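Local coordinates for protein MlnE (Bacillus amyloliquefaciens subsp. plantarum, PDB 5D2E) that probably reduces beta-keto groups of polyketide intermediates with NADPH, as the N-terminal B-type ketoreductase region of a large macrolactin assembly-line protein, at residues D67-Y70 and T71-R75; C115-L118 and R119-I123; L136-T140 and E141-R145; D227-S230 and F231-N235; K365-I369 and I370-K374. All blocks are in the same frame, centred on the assembly; numbering follows the deposited sequence.

Contact 1 of 5, residues D67-Y70 and T71-R75; sequences DSMY and TVMKR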
loop_
_atom_site.group_PDB
_atom_site.type_symbol
_atom_site.label_atom_id
_atom_site.label_comp_id
_atom_site.label_asym_id
_atom_site.label_seq_id
_atom_site.Cartn_x
_atom_site.Cartn_y
_atom_site.Cartn_z
ATOM N N ASP A 67 9.142 15.108 23.661
ATOM C CA ASP A 67 9.129 14.263 24.873
ATOM C C ASP A 67 7.842 13.897 25.521
ATOM O O ASP A 67 7.828 13.474 26.678
ATOM C CB ASP A 67 10.117 14.705 25.902
ATOM C CG ASP A 67 10.256 16.080 25.922
ATOM O OD1 ASP A 67 9.172 16.643 26.198
ATOM O OD2 ASP A 67 11.405 16.552 25.619
ATOM N N SER A 68 6.772 13.918 24.754
ATOM C CA SER A 68 5.441 13.673 25.302
ATOM C C SER A 68 5.277 12.283 25.849
ATOM O O SER A 68 4.449 12.050 26.714
ATOM C CB SER A 68 4.352 13.968 24.269
ATOM O OG SER A 68 4.524 13.132 23.154
ATOM N N MET A 69 6.064 11.314 25.377
ATOM C CA MET A 69 5.954 9.972 25.937
ATOM C C MET A 69 7.013 9.614 27.011
ATOM O O MET A 69 7.006 8.496 27.546
ATOM C CB MET A 69 6.002 8.982 24.795
ATOM C CG MET A 69 4.718 9.008 23.958
ATOM S SD MET A 69 3.281 8.341 24.843
ATOM C CE MET A 69 3.630 6.693 25.313
ATOM N N TYR A 70 7.899 10.546 27.357
ATOM C CA TYR A 70 9.044 10.175 28.201
ATOM C C TYR A 70 8.610 9.753 29.623
ATOM O O TYR A 70 8.890 8.617 30.098
ATOM C CB TYR A 70 10.096 11.293 28.232
ATOM C CG TYR A 70 11.248 10.918 29.140
ATOM C CD1 TYR A 70 12.245 10.035 28.710
ATOM C CD2 TYR A 70 11.321 11.425 30.429
ATOM C CE1 TYR A 70 13.301 9.666 29.538
ATOM C CE2 TYR A 70 12.358 11.062 31.275
ATOM C CZ TYR A 70 13.342 10.190 30.809
ATOM O OH TYR A 70 14.348 9.839 31.647
ATOM N N THR A 71 7.884 10.637 30.300
ATOM C CA THR A 71 7.424 10.356 31.717
ATOM C C THR A 71 6.596 9.144 31.852
ATOM O O THR A 71 6.810 8.320 32.750
ATOM C CB THR A 71 6.550 11.505 32.208
ATOM O OG1 THR A 71 7.352 12.674 32.117
ATOM C CG2 THR A 71 6.121 11.269 33.666
ATOM N N VAL A 72 5.631 8.969 30.919
ATOM C CA VAL A 72 4.760 7.855 31.078
ATOM C C VAL A 72 5.529 6.582 30.885
ATOM O O VAL A 72 5.215 5.557 31.481
ATOM C CB VAL A 72 3.487 7.909 30.141
ATOM C CG1 VAL A 72 3.864 7.591 28.686
ATOM C CG2 VAL A 72 2.501 6.871 30.583
ATOM N N MET A 73 6.502 6.597 29.974
ATOM C CA MET A 73 7.223 5.369 29.709
ATOM C C MET A 73 8.202 5.109 30.858
ATOM O O MET A 73 8.393 3.967 31.259
ATOM C CB MET A 73 7.995 5.437 28.375
ATOM C CG MET A 73 7.165 5.369 27.096
ATOM S SD MET A 73 6.122 3.943 27.063
ATOM C CE MET A 73 7.243 2.593 27.005
ATOM N N LYS A 74 8.844 6.149 31.392
ATOM C CA LYS A 74 9.679 5.917 32.637
ATOM C C LYS A 74 8.860 5.292 33.797
ATOM O O LYS A 74 9.281 4.271 34.432
ATOM C CB LYS A 74 10.281 7.243 33.128
ATOM C CG LYS A 74 11.246 7.863 32.168
ATOM C CD LYS A 74 12.459 6.946 31.859
ATOM C CE LYS A 74 13.365 6.737 33.086
ATOM N NZ LYS A 74 14.453 5.801 32.737
ATOM N N ARG A 75 7.651 5.827 33.981
ATOM C CA ARG A 75 6.747 5.248 34.991
ATOM C C ARG A 75 6.360 3.837 34.678
ATOM O O ARG A 75 6.401 2.941 35.530
ATOM C CB ARG A 75 5.534 6.107 35.223
ATOM C CG ARG A 75 4.712 5.576 36.398
ATOM C CD ARG A 75 3.634 6.547 36.885
ATOM N NE ARG A 75 3.884 7.934 36.454
ATOM C CZ ARG A 75 3.234 8.545 35.465
ATOM N NH1 ARG A 75 2.269 7.902 34.811
ATOM N NH2 ARG A 75 3.537 9.804 35.139
HETATM O O HOH W 1 7.139 13.246 29.233
HETATM O O HOH W 2 4.652 11.336 29.188
#
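The ring of Y70 carries the aliphatic stem of K74 on one face. K74 CG sits 3.6 Å from the centroid of the Y70 ring, only 21° off its normal, a CH-pi contact. It lies toward the rim, closest to the CZ corner. CG of Y70 is anti to the backbone N (chi1 178°). The chi2 bend of K74 brings K74 CD, and the chi3 bend K74 CE, alongside Y70 OH (3.5 and 3.6 Å). The same tyrosine makes a cation-pi contact with R100 and an edge-to-face contact with the ring of Y86. M69 and V72 lie side by side, and M69 CE presses on V72 CG1 at 3.5 Å, a tight contact. M73 crosses the same methionine, M73 SD lying 4.1 Å from M69 CE. This inner side rests on helix 222-233 and strands 60-64 and 84-89. M73 N to M69 O and K74 N to Y70 O are i to i+4 backbone bonds. The latter is 2.8 Å long and nearly straight at 171°. In the turn before them, two waters bridge the corresponding pairs. One water accepts from T71 N and donates to D67 O (2.7 Å), and a second joins V72 N to S68 O (2.6 Å) likewise. Such a water-bridged entry leads here into an amphipathic helix, packed on strands of the Rossmann-like subdomain that precedes the NADP-binding one.

Contact 2 of 5, residues C115-L118 and R119-I123; sequences CGVL and RSQNI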
loop_
_atom_site.group_PDB
_atom_site.type_symbol
_atom_site.label_atom_id
_atom_site.label_comp_id
_atom_site.label_asym_id
_atom_site.label_seq_id
_atom_site.Cartn_x
_atom_site.Cartn_y
_atom_site.Cartn_z
ATOM N N CYS A 115 23.892 4.758 16.239
ATOM C CA CYS A 115 24.430 3.409 16.339
ATOM C C CYS A 115 25.880 3.403 16.915
ATOM O O CYS A 115 26.202 2.613 17.755
ATOM C CB CYS A 115 24.446 2.714 14.983
ATOM S SG CYS A 115 22.846 2.485 14.235
ATOM N N GLY A 116 26.707 4.300 16.429
ATOM C CA GLY A 116 28.105 4.405 16.869
ATOM C C GLY A 116 28.186 4.700 18.334
ATOM O O GLY A 116 28.876 4.014 19.092
ATOM N N VAL A 117 27.399 5.665 18.784
ATOM C CA VAL A 117 27.443 5.992 20.185
ATOM C C VAL A 117 26.948 4.879 21.088
ATOM O O VAL A 117 27.576 4.559 22.109
ATOM C CB VAL A 117 26.709 7.335 20.463
ATOM C CG1 VAL A 117 26.608 7.564 21.958
ATOM C CG2 VAL A 117 27.462 8.490 19.822
ATOM N N LEU A 118 25.809 4.253 20.728
ATOM C CA LEU A 118 25.283 3.171 21.544
ATOM C C LEU A 118 26.268 1.993 21.635
ATOM O O LEU A 118 26.417 1.399 22.680
ATOM C CB LEU A 118 23.941 2.703 21.025
ATOM C CG LEU A 118 22.826 3.768 21.174
ATOM C CD1 LEU A 118 21.574 3.201 20.511
ATOM C CD2 LEU A 118 22.538 4.160 22.603
ATOM N N ARG A 119 26.940 1.701 20.530
ATOM C CA ARG A 119 27.916 0.630 20.521
ATOM C C ARG A 119 29.074 0.980 21.457
ATOM O O ARG A 119 29.485 0.154 22.297
ATOM C CB ARG A 119 28.365 0.336 19.107
ATOM C CG ARG A 119 27.281 -0.458 18.329
ATOM C CD ARG A 119 27.790 -1.047 17.045
ATOM N NE ARG A 119 28.940 -1.958 17.200
ATOM C CZ ARG A 119 29.627 -2.459 16.178
ATOM N NH1 ARG A 119 29.289 -2.141 14.939
ATOM N NH2 ARG A 119 30.692 -3.220 16.382
ATOM N N SER A 120 29.492 2.225 21.407
ATOM C CA SER A 120 30.550 2.680 22.292
ATOM C C SER A 120 30.166 2.609 23.763
ATOM O O SER A 120 31.054 2.492 24.623
ATOM C CB SER A 120 30.971 4.117 21.938
ATOM O OG SER A 120 31.470 4.237 20.593
ATOM N N GLN A 121 28.864 2.713 24.070
ATOM C CA GLN A 121 28.320 2.715 25.389
ATOM C C GLN A 121 27.914 1.332 25.856
ATOM O O GLN A 121 27.435 1.165 26.949
ATOM C CB GLN A 121 27.090 3.636 25.406
ATOM C CG GLN A 121 27.443 5.086 25.330
ATOM C CD GLN A 121 26.241 5.989 25.198
ATOM O OE1 GLN A 121 25.112 5.550 24.919
ATOM N NE2 GLN A 121 26.481 7.276 25.378
ATOM N N ASN A 122 28.145 0.334 25.014
ATOM C CA ASN A 122 27.779 -1.064 25.265
ATOM C C ASN A 122 26.268 -1.235 25.429
ATOM O O ASN A 122 25.839 -2.002 26.257
ATOM C CB ASN A 122 28.532 -1.686 26.426
ATOM C CG ASN A 122 30.032 -1.767 26.116
ATOM O OD1 ASN A 122 30.425 -2.196 25.046
ATOM N ND2 ASN A 122 30.862 -1.217 27.025
ATOM N N ILE A 123 25.510 -0.477 24.648
ATOM C CA ILE A 123 24.056 -0.501 24.739
ATOM C C ILE A 123 23.554 -1.148 23.412
ATOM O O ILE A 123 23.663 -0.544 22.365
ATOM C CB ILE A 123 23.481 0.922 24.969
ATOM C CG1 ILE A 123 23.818 1.341 26.404
ATOM C CG2 ILE A 123 21.964 0.884 24.981
ATOM C CD1 ILE A 123 23.577 2.788 26.712
#
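G116 O is gripped twice by S120, once by the backbone N and once by the side-chain OG, both at 3.0 Å. The backbone donor is the better aligned one. The hydroxyl reaches in from above the carbonyl plane, 40° out of it, because OG turns back beside the serine's own N (chi1 -60°). One residue on, V117 and Q121 lie alongside each other. The flat amide of Q121 rests against the valine, its NE2 3.4 Å from V117 CG1. The extended glutamine chain also brings Q121 OE1 to 3.7 Å from L118 CD2. The same CD2 of L118 also meets I123 CG2 at 4.1 Å, the two side chains lying askew. The backbone places these groups. L118 O takes a nearly straight bond from I123 N (2.9 Å, 168°) and a weak one from Q121 N. Q121 N also bonds to V117 O. Further out, F101 of strand 100-103 supports V117, L118 and Q121, while D95 accepts a weak bond from Q121 NE2. R119 reaches across to N165 O, also weakly, and P59 backs I123. N122 has a positive phi, which lets the chain turn back. With N122 N bonded to R119 O inside the bond from I123 N to L118 O, this is a Schellman motif ending helix 108-120.

Contact 3 of 5, residues L136-T140 and E141-R145; sequences LFKNT and EDAMR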
loop_
_atom_site.group_PDB
_atom_site.type_symbol
_atom_site.label_atom_id
_atom_site.label_comp_id
_atom_site.label_asym_id
_atom_site.label_seq_id
_atom_site.Cartn_x
_atom_site.Cartn_y
_atom_site.Cartn_z
ATOM N N LEU A 136 -2.691 14.705 10.778
ATOM C CA LEU A 136 -3.745 14.307 9.856
ATOM C C LEU A 136 -3.207 14.152 8.445
ATOM O O LEU A 136 -2.395 14.930 7.959
ATOM C CB LEU A 136 -4.867 15.368 9.800
ATOM C CG LEU A 136 -5.620 15.687 11.112
ATOM C CD1 LEU A 136 -6.721 16.724 10.928
ATOM C CD2 LEU A 136 -6.244 14.421 11.622
ATOM N N PHE A 137 -3.753 13.194 7.728
ATOM C CA PHE A 137 -3.483 13.108 6.309
ATOM C C PHE A 137 -4.244 14.205 5.609
ATOM O O PHE A 137 -5.402 14.470 5.922
ATOM C CB PHE A 137 -3.920 11.732 5.791
ATOM C CG PHE A 137 -3.861 11.617 4.287
ATOM C CD1 PHE A 137 -4.956 12.007 3.509
ATOM C CD2 PHE A 137 -2.687 11.166 3.640
ATOM C CE1 PHE A 137 -4.885 11.938 2.105
ATOM C CE2 PHE A 137 -2.627 11.111 2.276
ATOM C CZ PHE A 137 -3.703 11.505 1.503
ATOM N N LYS A 138 -3.569 14.883 4.689
ATOM C CA LYS A 138 -4.171 15.810 3.788
ATOM C C LYS A 138 -3.579 15.569 2.412
ATOM O O LYS A 138 -2.396 15.200 2.299
ATOM C CB LYS A 138 -3.786 17.239 4.127
ATOM C CG LYS A 138 -4.268 17.810 5.454
ATOM C CD LYS A 138 -4.050 19.337 5.437
ATOM C CE LYS A 138 -4.523 19.929 4.083
ATOM N NZ LYS A 138 -4.832 21.386 3.985
ATOM N N ASN A 139 -4.377 15.866 1.390
ATOM C CA ASN A 139 -3.989 15.598 0.006
ATOM C C ASN A 139 -3.196 16.798 -0.572
ATOM O O ASN A 139 -3.517 17.310 -1.675
ATOM C CB ASN A 139 -5.212 15.237 -0.830
ATOM C CG ASN A 139 -6.156 16.418 -1.032
ATOM O OD1 ASN A 139 -6.160 17.326 -0.243
ATOM N ND2 ASN A 139 -6.971 16.366 -2.066
ATOM N N THR A 140 -2.215 17.273 0.189
ATOM C CA THR A 140 -1.295 18.322 -0.301
ATOM C C THR A 140 0.132 17.765 -0.338
ATOM O O THR A 140 0.508 16.858 0.465
ATOM C CB THR A 140 -1.251 19.555 0.602
ATOM O OG1 THR A 140 -0.775 19.157 1.894
ATOM C CG2 THR A 140 -2.616 20.144 0.765
ATOM N N GLU A 141 0.949 18.343 -1.202
ATOM C CA GLU A 141 2.308 17.889 -1.326
ATOM C C GLU A 141 3.028 17.984 -0.010
ATOM O O GLU A 141 3.716 17.067 0.390
ATOM C CB GLU A 141 3.049 18.702 -2.355
ATOM C CG GLU A 141 4.464 18.179 -2.578
ATOM C CD GLU A 141 5.221 18.898 -3.674
ATOM O OE1 GLU A 141 4.660 19.757 -4.359
ATOM O OE2 GLU A 141 6.395 18.550 -3.848
ATOM N N ASP A 142 2.913 19.125 0.633
ATOM C CA ASP A 142 3.652 19.362 1.860
ATOM C C ASP A 142 3.264 18.354 2.960
ATOM O O ASP A 142 4.108 17.827 3.654
ATOM C CB ASP A 142 3.362 20.780 2.358
ATOM C CG ASP A 142 4.239 21.145 3.526
ATOM O OD1 ASP A 142 5.460 21.215 3.320
ATOM O OD2 ASP A 142 3.731 21.293 4.657
ATOM N N ALA A 143 1.976 18.101 3.114
ATOM C CA ALA A 143 1.514 17.206 4.151
ATOM C C ALA A 143 2.008 15.796 3.845
ATOM O O ALA A 143 2.449 15.101 4.747
ATOM C CB ALA A 143 0.004 17.180 4.227
ATOM N N MET A 144 1.868 15.373 2.594
ATOM C CA MET A 144 2.279 14.013 2.243
ATOM C C MET A 144 3.771 13.822 2.416
ATOM O O MET A 144 4.207 12.797 2.950
ATOM C CB MET A 144 1.799 13.654 0.879
ATOM C CG MET A 144 0.288 13.481 0.810
ATOM S SD MET A 144 -0.153 12.954 -0.897
ATOM C CE MET A 144 -0.024 14.506 -1.712
ATOM N N ARG A 145 4.557 14.819 2.029
ATOM C CA ARG A 145 5.998 14.736 2.224
ATOM C C ARG A 145 6.346 14.581 3.692
ATOM O O ARG A 145 7.200 13.743 4.035
ATOM C CB ARG A 145 6.714 15.965 1.636
ATOM C CG ARG A 145 6.857 15.920 0.136
ATOM C CD ARG A 145 7.788 17.032 -0.393
ATOM N NE ARG A 145 7.789 17.054 -1.848
ATOM C CZ ARG A 145 8.347 16.117 -2.630
ATOM N NH1 ARG A 145 8.949 15.032 -2.136
ATOM N NH2 ARG A 145 8.282 16.264 -3.946
#
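T140 O is approached by both ends of M144. M144 N donates to T140 O at 2.9 Å, nearly in line with the carbonyl, and the methyl M144 CE comes to 3.2 Å from the same T140 O. The bend at chi3 (-78°) swings that methyl back. T140 is the N-cap of helix 141-164, which follows strand 127-133 in the Rossmann-like subdomain. T140 OG1 accepts from A143 N at 3.2 Å. It can do so because OG1 stands between the backbone N and the carbonyl carbon (chi1 62°), facing the first turn. The methyl of A143 also packs against K138 CB. Ahead of the cap, N139 centres an inverse gamma turn closed by a weak bond from T140 N to K138 O. This folds the loop over M144. M144 CG lies 4.0 Å from F137 CE2, and M144 SD meets the F137 ring obliquely, a Met-aromatic contact. Helices 186-201 and 386-394 cover the pair, with I187, V389 and W390 touching M144. At the outer side of the helix, R145 holds E141 side-on. R145 NE (2.9 Å) and R145 NH2 (3.0 Å) both bond one carboxylate oxygen, E141 OE2, which lies in the guanidinium plane.

Contact 4 of 5, residues D227-S230 and F231-N235; sequences DVIS and FEWNN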
loop_
_atom_site.group_PDB
_atom_site.type_symbol
_atom_site.label_atom_id
_atom_site.label_comp_id
_atom_site.label_asym_id
_atom_site.label_seq_id
_atom_site.Cartn_x
_atom_site.Cartn_y
_atom_site.Cartn_z
ATOM N N ASP A 227 0.170 1.328 27.540
ATOM C CA ASP A 227 -0.402 0.004 27.709
ATOM C C ASP A 227 -0.435 -0.836 26.444
ATOM O O ASP A 227 -0.311 -2.043 26.491
ATOM C CB ASP A 227 -1.795 0.108 28.345
ATOM C CG ASP A 227 -1.715 0.569 29.847
ATOM O OD1 ASP A 227 -0.749 0.213 30.577
ATOM O OD2 ASP A 227 -2.584 1.348 30.206
ATOM N N VAL A 228 -0.664 -0.193 25.322
ATOM C CA VAL A 228 -0.590 -0.906 24.014
ATOM C C VAL A 228 0.804 -1.411 23.732
ATOM O O VAL A 228 0.985 -2.562 23.335
ATOM C CB VAL A 228 -1.063 -0.013 22.864
ATOM C CG1 VAL A 228 -0.711 -0.642 21.519
ATOM C CG2 VAL A 228 -2.543 0.195 22.980
ATOM N N ILE A 229 1.813 -0.582 24.032
ATOM C CA ILE A 229 3.217 -1.040 23.871
ATOM C C ILE A 229 3.501 -2.277 24.724
ATOM O O ILE A 229 4.046 -3.288 24.236
ATOM C CB ILE A 229 4.198 0.115 24.166
ATOM C CG1 ILE A 229 4.024 1.209 23.105
ATOM C CG2 ILE A 229 5.608 -0.338 24.217
ATOM C CD1 ILE A 229 4.677 2.538 23.452
ATOM N N SER A 230 3.124 -2.213 26.004
ATOM C CA SER A 230 3.331 -3.382 26.849
ATOM C C SER A 230 2.590 -4.631 26.382
ATOM O O SER A 230 3.056 -5.753 26.560
ATOM C CB SER A 230 2.950 -3.045 28.298
ATOM O OG SER A 230 3.856 -2.052 28.857
ATOM N N PHE A 231 1.379 -4.433 25.865
ATOM C CA PHE A 231 0.591 -5.509 25.370
ATOM C C PHE A 231 1.307 -6.139 24.177
ATOM O O PHE A 231 1.393 -7.368 24.048
ATOM C CB PHE A 231 -0.801 -4.984 24.989
ATOM C CG PHE A 231 -1.739 -6.056 24.487
ATOM C CD1 PHE A 231 -2.505 -6.817 25.407
ATOM C CD2 PHE A 231 -1.906 -6.281 23.118
ATOM C CE1 PHE A 231 -3.390 -7.790 24.949
ATOM C CE2 PHE A 231 -2.768 -7.289 22.663
ATOM C CZ PHE A 231 -3.500 -8.047 23.588
ATOM N N GLU A 232 1.820 -5.296 23.291
ATOM C CA GLU A 232 2.559 -5.801 22.115
ATOM C C GLU A 232 3.791 -6.596 22.573
ATOM O O GLU A 232 4.110 -7.691 22.040
ATOM C CB GLU A 232 2.972 -4.625 21.195
ATOM C CG GLU A 232 1.816 -4.063 20.386
ATOM C CD GLU A 232 1.513 -4.909 19.157
ATOM O OE1 GLU A 232 2.373 -5.753 18.830
ATOM O OE2 GLU A 232 0.461 -4.706 18.533
ATOM N N TRP A 233 4.510 -6.041 23.554
ATOM C CA TRP A 233 5.722 -6.750 24.042
ATOM C C TRP A 233 5.447 -8.126 24.578
ATOM O O TRP A 233 6.319 -8.997 24.573
ATOM C CB TRP A 233 6.377 -5.977 25.152
ATOM C CG TRP A 233 7.109 -4.789 24.714
ATOM C CD1 TRP A 233 7.671 -4.563 23.480
ATOM C CD2 TRP A 233 7.452 -3.673 25.520
ATOM N NE1 TRP A 233 8.333 -3.342 23.477
ATOM C CE2 TRP A 233 8.207 -2.781 24.712
ATOM C CE3 TRP A 233 7.163 -3.305 26.835
ATOM C CZ2 TRP A 233 8.702 -1.576 25.199
ATOM C CZ3 TRP A 233 7.630 -2.119 27.306
ATOM C CH2 TRP A 233 8.397 -1.255 26.489
ATOM N N ASN A 234 4.224 -8.321 25.054
ATOM C CA ASN A 234 3.835 -9.568 25.670
ATOM C C ASN A 234 2.891 -10.474 24.843
ATOM O O ASN A 234 2.402 -11.427 25.404
ATOM C CB ASN A 234 3.241 -9.231 27.050
ATOM C CG ASN A 234 4.313 -8.839 28.048
ATOM O OD1 ASN A 234 5.082 -9.693 28.480
ATOM N ND2 ASN A 234 4.412 -7.549 28.370
ATOM N N ASN A 235 2.684 -10.244 23.537
ATOM C CA ASN A 235 1.684 -11.035 22.749
ATOM C C ASN A 235 2.156 -12.295 21.934
ATOM O O ASN A 235 3.224 -12.347 21.329
ATOM C CB ASN A 235 0.866 -10.118 21.835
ATOM C CG ASN A 235 1.615 -9.694 20.571
ATOM O OD1 ASN A 235 2.699 -10.205 20.242
ATOM N ND2 ASN A 235 1.022 -8.737 19.837
#
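D227 O accepts from F231 N at 3.0 Å and continues the helical bonding of helix 222-233. The carboxylate of D227 turns elsewhere, bonded to Q223. V228 follows with its carbonyl taking E232 N. The methylene chain of E232 passes by that carbonyl, bent at chi2 (-80°), and its carboxylate goes on to Y245 OH. I229 carries the main side-chain contact. It lies beside W233, and I229 CG2 sits over a face of the W233 indole, 3.6 Å from the centroid of the six-membered ring and 18° off its normal. This CH-pi contact is closest between I229 CG2 and W233 CZ2, 3.5 Å apart. The same indole face covers I229 O, which is bonded to W233 N at 2.9 Å. S230 comes last. S230 O receives N234 ND2 at 2.9 Å, while N234 N adds only a weak bond. The asparagine side chain thus takes over at the helix end, where the backbone departs from helical geometry. N234 ND2 also donates to F53 O, and S230 OG is bonded to K52 O, so the loop holding K52 and F53 is tied to this face. S230 OG also bonds Q76, a link to helix 70-76. Helix 222-233 packs on the sheet. I229 touches strands 127-133 and 171-180, H127 meets W233 edge-to-face, and V228 and F231 touch strand 242-245.

Contact 5 of 5, residues K365-I369 and I370-K374; sequences KDAFI and IKKTK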
loop_
_atom_site.group_PDB
_atom_site.type_symbol
_atom_site.label_atom_id
_atom_site.label_comp_id
_atom_site.label_asym_id
_atom_site.label_seq_id
_atom_site.Cartn_x
_atom_site.Cartn_y
_atom_site.Cartn_z
ATOM N N LYS A 365 11.570 -1.387 -9.233
ATOM C CA LYS A 365 13.043 -1.277 -9.198
ATOM C C LYS A 365 13.421 -2.061 -7.997
ATOM O O LYS A 365 13.700 -1.482 -6.939
ATOM C CB LYS A 365 13.508 0.141 -8.930
ATOM C CG LYS A 365 13.589 1.150 -10.026
ATOM C CD LYS A 365 14.543 2.250 -9.517
ATOM C CE LYS A 365 14.390 3.574 -10.251
ATOM N NZ LYS A 365 14.993 3.565 -11.624
ATOM N N ASP A 366 13.388 -3.361 -8.112
ATOM C CA ASP A 366 13.614 -4.243 -6.966
ATOM C C ASP A 366 15.067 -4.116 -6.430
ATOM O O ASP A 366 16.008 -3.956 -7.223
ATOM C CB ASP A 366 13.297 -5.689 -7.369
ATOM C CG ASP A 366 11.755 -5.970 -7.479
ATOM O OD1 ASP A 366 10.889 -5.088 -7.219
ATOM O OD2 ASP A 366 11.425 -7.120 -7.774
ATOM N N ALA A 367 15.202 -4.058 -5.100
ATOM C CA ALA A 367 16.491 -4.103 -4.395
ATOM C C ALA A 367 16.148 -4.264 -2.903
ATOM O O ALA A 367 15.141 -3.677 -2.408
ATOM C CB ALA A 367 17.275 -2.812 -4.602
ATOM N N PHE A 368 16.973 -5.017 -2.198
ATOM C CA PHE A 368 16.844 -5.169 -0.779
ATOM C C PHE A 368 17.057 -3.798 -0.152
ATOM O O PHE A 368 17.778 -2.934 -0.677
ATOM C CB PHE A 368 17.904 -6.179 -0.215
ATOM C CG PHE A 368 17.486 -7.637 -0.275
ATOM C CD1 PHE A 368 16.857 -8.156 -1.401
ATOM C CD2 PHE A 368 17.780 -8.502 0.792
ATOM C CE1 PHE A 368 16.516 -9.488 -1.474
ATOM C CE2 PHE A 368 17.456 -9.853 0.727
ATOM C CZ PHE A 368 16.816 -10.340 -0.415
ATOM N N ILE A 369 16.463 -3.615 1.017
ATOM C CA ILE A 369 16.611 -2.382 1.788
ATOM C C ILE A 369 18.079 -1.987 1.965
ATOM O O ILE A 369 18.403 -0.820 1.877
ATOM C CB ILE A 369 15.930 -2.562 3.177
ATOM C CG1 ILE A 369 14.456 -2.301 3.064
ATOM C CG2 ILE A 369 16.465 -1.575 4.230
ATOM C CD1 ILE A 369 14.185 -0.821 2.797
ATOM N N ILE A 370 18.951 -2.968 2.202
ATOM C CA ILE A 370 20.402 -2.691 2.403
ATOM C C ILE A 370 21.030 -2.029 1.183
ATOM O O ILE A 370 22.003 -1.347 1.352
ATOM C CB ILE A 370 21.256 -3.951 2.798
ATOM C CG1 ILE A 370 21.037 -5.147 1.853
ATOM C CG2 ILE A 370 20.921 -4.398 4.193
ATOM C CD1 ILE A 370 21.833 -6.419 2.171
ATOM N N LYS A 371 20.471 -2.231 -0.018
ATOM C CA LYS A 371 20.984 -1.670 -1.268
ATOM C C LYS A 371 20.129 -0.568 -1.861
ATOM O O LYS A 371 20.518 0.058 -2.844
ATOM C CB LYS A 371 21.102 -2.780 -2.296
ATOM C CG LYS A 371 21.921 -3.968 -1.790
ATOM C CD LYS A 371 23.304 -4.081 -2.399
ATOM C CE LYS A 371 23.220 -4.787 -3.756
ATOM N NZ LYS A 371 24.492 -5.460 -4.148
ATOM N N LYS A 372 18.950 -0.322 -1.300
ATOM C CA LYS A 372 18.132 0.764 -1.792
ATOM C C LYS A 372 18.754 2.081 -1.493
ATOM O O LYS A 372 19.451 2.248 -0.548
ATOM C CB LYS A 372 16.742 0.791 -1.105
ATOM C CG LYS A 372 15.700 -0.086 -1.736
ATOM C CD LYS A 372 15.050 0.542 -2.932
ATOM C CE LYS A 372 14.169 -0.466 -3.660
ATOM N NZ LYS A 372 13.610 0.237 -4.820
ATOM N N THR A 373 18.422 3.046 -2.315
ATOM C CA THR A 373 18.681 4.451 -2.019
ATOM C C THR A 373 17.397 5.180 -1.912
ATOM O O THR A 373 16.357 4.758 -2.430
ATOM C CB THR A 373 19.454 5.132 -3.142
ATOM O OG1 THR A 373 18.636 5.211 -4.314
ATOM C CG2 THR A 373 20.749 4.435 -3.449
ATOM N N LYS A 374 17.462 6.325 -1.266
ATOM C CA LYS A 374 16.311 7.146 -1.072
ATOM C C LYS A 374 15.714 7.546 -2.390
ATOM O O LYS A 374 14.489 7.564 -2.520
ATOM C CB LYS A 374 16.710 8.392 -0.306
ATOM C CG LYS A 374 15.565 9.278 0.087
ATOM C CD LYS A 374 16.117 10.613 0.605
ATOM C CE LYS A 374 15.082 11.286 1.501
ATOM N NZ LYS A 374 13.894 11.766 0.733
#
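K372 NZ donates to K365 O at 2.7 Å, nearly along the C=O axis, and this is the tight end of the contact. The lysine is buried. Its chain bends at chi2 (-81°) and then runs straight back along the loop, passing A367, whose CB is 4.0 Å from K372 CE. NZ is also held by a salt bridge to D420 and a bond to S376 OG, which probably offsets its buried charge. K365 runs along helix 374-381 to a salt bridge with E379. The backbone makes two overlapping type I turns. K371 N bonds to F368 O at 2.9 Å. The second turn's bond, K372 N to I369 O, is long at 3.3 Å and comes from above the carbonyl plane. I369 is buried under these turns, against helices 141-164 and 186-201. The other side is looser and exposed. There F368 CB merely brushes I370 CG1 at 3.9 Å, and K371 leads outward. T373 then N-caps helix 374-381 through S376 N. This loop follows strand 356-359 of the NADP-binding Rossmann fold. It probably corresponds to the loop with the fingerprint aspartate of B-type ketoreductases, in which case D366 would be that residue.

How the contacts relate
Contacts 1 and 4 are the pair that touch. M73 CE packs on W233 CH2 and M73 SD on I229 CD1, both at 4.1 Å, so helices 70-76 and 222-233 share one packed layer. Contact 2 stands apart in the same subdomain, its nearest atoms about 11 Å from contact 1. Contacts 3 and 5 come within about 7 Å at their nearest atoms and are joined by helix 141-164. Contact 3 caps its start, and F156 and M163 farther along it touch the loop of contact 5. Contact 5 is nearest the cofactor, with the side chain of K365 about 10 Å from the bound NADP. In contact 3, the side chain of E141 is about 14 Å from the bound NADP.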